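Prolyl-tRNA synthetase (Giardia lamblia ATCC 50803, PDB 3IAL) probably charges tRNA(Pro) with proline at the expense of ATP, and binds the prolyl-adenylate intermediate in its class II synthetase core. Local coordinates at residues C378-R383 with N415-E420. Sequence-based numbering, arbitrary orientation.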
ATOM      1  N   CYS B 378     -27.612 -12.601 -24.119  1.00 40.05           N
ATOM      2  CA  CYS B 378     -26.913 -13.286 -23.039  1.00 39.11           C
ATOM      3  C   CYS B 378     -27.701 -13.099 -21.741  1.00 37.77           C
ATOM      4  O   CYS B 378     -28.595 -12.263 -21.666  1.00 36.51           O
ATOM      5  CB  CYS B 378     -25.486 -12.761 -22.880  1.00 38.17           C
ATOM      6  SG  CYS B 378     -25.390 -11.057 -22.329  1.00 37.72           S
ATOM      7  N   ILE B 379     -27.369 -13.892 -20.729  1.00 35.43           N
ATOM      8  CA  ILE B 379     -28.069 -13.852 -19.458  1.00 36.30           C
ATOM      9  C   ILE B 379     -27.163 -13.204 -18.422  1.00 36.14           C
ATOM     10  O   ILE B 379     -26.027 -13.642 -18.230  1.00 34.32           O
ATOM     11  CB  ILE B 379     -28.480 -15.265 -19.003  1.00 36.19           C
ATOM     12  CG1 ILE B 379     -29.383 -15.911 -20.059  1.00 39.89           C
ATOM     13  CG2 ILE B 379     -29.198 -15.223 -17.670  1.00 35.69           C
ATOM     14  CD1 ILE B 379     -28.612 -16.585 -21.192  1.00 43.64           C
ATOM     15  N   VAL B 380     -27.673 -12.154 -17.779  1.00 35.01           N
ATOM     16  CA  VAL B 380     -26.946 -11.410 -16.764  1.00 34.77           C
ATOM     17  C   VAL B 380     -27.686 -11.532 -15.432  1.00 35.35           C
ATOM     18  O   VAL B 380     -28.858 -11.187 -15.336  1.00 35.77           O
ATOM     19  CB  VAL B 380     -26.795  -9.922 -17.157  1.00 34.66           C
ATOM     20  CG1 VAL B 380     -26.002  -9.168 -16.109  1.00 34.19           C
ATOM     21  CG2 VAL B 380     -26.125  -9.794 -18.520  1.00 33.25           C
ATOM     22  N   VAL B 381     -26.988 -12.027 -14.412  1.00 35.73           N
ATOM     23  CA  VAL B 381     -27.591 -12.344 -13.120  1.00 34.42           C
ATOM     24  C   VAL B 381     -26.824 -11.630 -12.008  1.00 33.51           C
ATOM     25  O   VAL B 381     -25.657 -11.939 -11.785  1.00 33.25           O
ATOM     26  CB  VAL B 381     -27.556 -13.867 -12.861  1.00 35.33           C
ATOM     27  CG1 VAL B 381     -28.242 -14.216 -11.530  1.00 33.22           C
ATOM     28  CG2 VAL B 381     -28.205 -14.632 -14.034  1.00 35.44           C
ATOM     29  N   PRO B 382     -27.461 -10.653 -11.330  1.00 33.54           N
ATOM     30  CA  PRO B 382     -26.806 -10.023 -10.183  1.00 33.83           C
ATOM     31  C   PRO B 382     -26.838 -10.929  -8.955  1.00 34.07           C
ATOM     32  O   PRO B 382     -27.746 -11.748  -8.814  1.00 34.61           O
ATOM     33  CB  PRO B 382     -27.633  -8.746  -9.935  1.00 32.90           C
ATOM     34  CG  PRO B 382     -28.639  -8.678 -11.027  1.00 34.29           C
ATOM     35  CD  PRO B 382     -28.770 -10.043 -11.606  1.00 33.60           C
ATOM     36  N   ARG B 383     -25.861 -10.756  -8.077  1.00 32.67           N
ATOM     37  CA  ARG B 383     -25.635 -11.663  -6.953  1.00 33.34           C
ATOM     38  C   ARG B 383     -26.707 -11.595  -5.856  1.00 34.27           C
ATOM     39  O   ARG B 383     -27.032 -12.610  -5.251  1.00 33.96           O
ATOM     40  CB  ARG B 383     -24.247 -11.381  -6.343  1.00 30.22           C
ATOM     41  CG  ARG B 383     -23.919 -12.140  -5.073  1.00 30.11           C
ATOM     42  CD  ARG B 383     -23.971 -13.653  -5.257  1.00 28.19           C
ATOM     43  NE  ARG B 383     -23.653 -14.327  -4.007  1.00 27.50           N
ATOM     44  CZ  ARG B 383     -24.516 -14.565  -3.017  1.00 28.47           C
ATOM     45  NH1 ARG B 383     -25.799 -14.206  -3.109  1.00 29.10           N
ATOM     46  NH2 ARG B 383     -24.085 -15.175  -1.918  1.00 30.45           N
ATOM     47  N   ASN B 415     -22.982   2.322 -19.770  1.00 38.41           N
ATOM     48  CA  ASN B 415     -23.079   0.959 -20.277  1.00 35.80           C
ATOM     49  C   ASN B 415     -24.052   0.154 -19.421  1.00 34.34           C
ATOM     50  O   ASN B 415     -24.176   0.397 -18.222  1.00 36.17           O
ATOM     51  CB  ASN B 415     -21.692   0.311 -20.263  1.00 35.39           C
ATOM     52  CG  ASN B 415     -21.729  -1.175 -20.566  1.00 34.22           C
ATOM     53  OD1 ASN B 415     -21.687  -2.004 -19.656  1.00 32.72           O
ATOM     54  ND2 ASN B 415     -21.803  -1.520 -21.848  1.00 32.09           N
ATOM     55  N   VAL B 416     -24.730  -0.809 -20.032  1.00 32.19           N
ATOM     56  CA  VAL B 416     -25.738  -1.592 -19.333  1.00 31.14           C
ATOM     57  C   VAL B 416     -25.146  -2.394 -18.163  1.00 29.82           C
ATOM     58  O   VAL B 416     -25.749  -2.456 -17.106  1.00 26.58           O
ATOM     59  CB  VAL B 416     -26.528  -2.521 -20.311  1.00 31.68           C
ATOM     60  CG1 VAL B 416     -25.674  -3.682 -20.780  1.00 28.34           C
ATOM     61  CG2 VAL B 416     -27.820  -3.013 -19.666  1.00 31.57           C
ATOM     62  N   ILE B 417     -23.958  -2.975 -18.336  1.00 30.77           N
ATOM     63  CA  ILE B 417     -23.331  -3.741 -17.251  1.00 30.89           C
ATOM     64  C   ILE B 417     -22.959  -2.809 -16.091  1.00 31.06           C
ATOM     65  O   ILE B 417     -23.192  -3.136 -14.931  1.00 30.29           O
ATOM     66  CB  ILE B 417     -22.082  -4.546 -17.723  1.00 30.47           C
ATOM     67  CG1 ILE B 417     -22.435  -5.483 -18.885  1.00 28.41           C
ATOM     68  CG2 ILE B 417     -21.507  -5.352 -16.573  1.00 28.06           C
ATOM     69  CD1 ILE B 417     -23.690  -6.309 -18.665  1.00 27.51           C
ATOM     70  N   LYS B 418     -22.408  -1.641 -16.412  1.00 32.58           N
ATOM     71  CA  LYS B 418     -22.222  -0.591 -15.419  1.00 34.72           C
ATOM     72  C   LYS B 418     -23.559  -0.253 -14.735  1.00 34.76           C
ATOM     73  O   LYS B 418     -23.640  -0.274 -13.506  1.00 33.47           O
ATOM     74  CB  LYS B 418     -21.584   0.659 -16.045  1.00 36.53           C
ATOM     75  CG  LYS B 418     -21.621   1.888 -15.148  1.00 43.49           C
ATOM     76  CD  LYS B 418     -20.632   2.962 -15.589  1.00 49.52           C
ATOM     77  CE  LYS B 418     -20.736   4.200 -14.692  1.00 51.94           C
ATOM     78  NZ  LYS B 418     -22.039   4.918 -14.861  1.00 52.82           N
ATOM     79  N   ASP B 419     -24.600   0.039 -15.520  1.00 33.80           N
ATOM     80  CA  ASP B 419     -25.936   0.316 -14.954  1.00 34.56           C
ATOM     81  C   ASP B 419     -26.379  -0.778 -13.980  1.00 33.53           C
ATOM     82  O   ASP B 419     -26.948  -0.484 -12.928  1.00 33.40           O
ATOM     83  CB  ASP B 419     -27.007   0.455 -16.040  1.00 35.83           C
ATOM     84  CG  ASP B 419     -26.797   1.661 -16.939  1.00 35.46           C
ATOM     85  OD1 ASP B 419     -26.398   2.731 -16.448  1.00 41.04           O
ATOM     86  OD2 ASP B 419     -27.048   1.536 -18.151  1.00 36.78           O
ATOM     87  N   GLU B 420     -26.114  -2.033 -14.338  1.00 33.13           N
ATOM     88  CA  GLU B 420     -26.473  -3.171 -13.492  1.00 32.49           C
ATOM     89  C   GLU B 420     -25.671  -3.193 -12.195  1.00 32.00           C
ATOM     90  O   GLU B 420     -26.213  -3.528 -11.138  1.00 29.60           O
ATOM     91  CB  GLU B 420     -26.297  -4.496 -14.250  1.00 33.42           C
ATOM     92  CG  GLU B 420     -27.352  -4.747 -15.316  1.00 32.15           C
ATOM     93  CD  GLU B 420     -28.738  -4.967 -14.736  1.00 35.46           C
ATOM     94  OE1 GLU B 420     -28.882  -5.752 -13.777  1.00 33.11           O
ATOM     95  OE2 GLU B 420     -29.699  -4.361 -15.255  1.00 41.58           O
TER
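Val380 and Ile417 make the apolar half of this contact, where the first turn of helix 416-438 lies over strand 377-382. The methyl CG2 of Val380 comes within 4.3 Å of CD1 of Ile417, a plain van der Waals approach between two buried branches. The CA atoms of the pair are still 8.5 Å apart; the valine points at the helix, and the end of the isoleucine reaches in to meet it. This is the more enclosed part: Val398 and Leu364 also touch Ile417, and Ile393 lies against Val380.

One helical turn further on, Pro382, itself buried, meets the polar end of Glu420, which is partly exposed, so this is the more open side. The glutamate CG stands beside the backbone N (chi1 -73°) and the chain bends at chi2 (-67°), which brings OE1 to 4.0 Å from CG of Pro382. The strongest polar partner of the carboxylate is Arg391, whose NE forms a salt bridge with OE1, and the ring of Pro382 also rests on Arg391.

At the start of the helix Asn415 is the N-cap, its OD1 accepting weak hydrogen bonds from the N atoms of Ile417 and Lys418, while its ND2 is hydrogen-bonded to the backbone O atoms of Val398 and Lys400. In the anticodon-binding domain, strand 377-382 runs antiparallel between strands 364-369 and 391-394, and helix 416-438 begins over this sheet, beside helix 395-399.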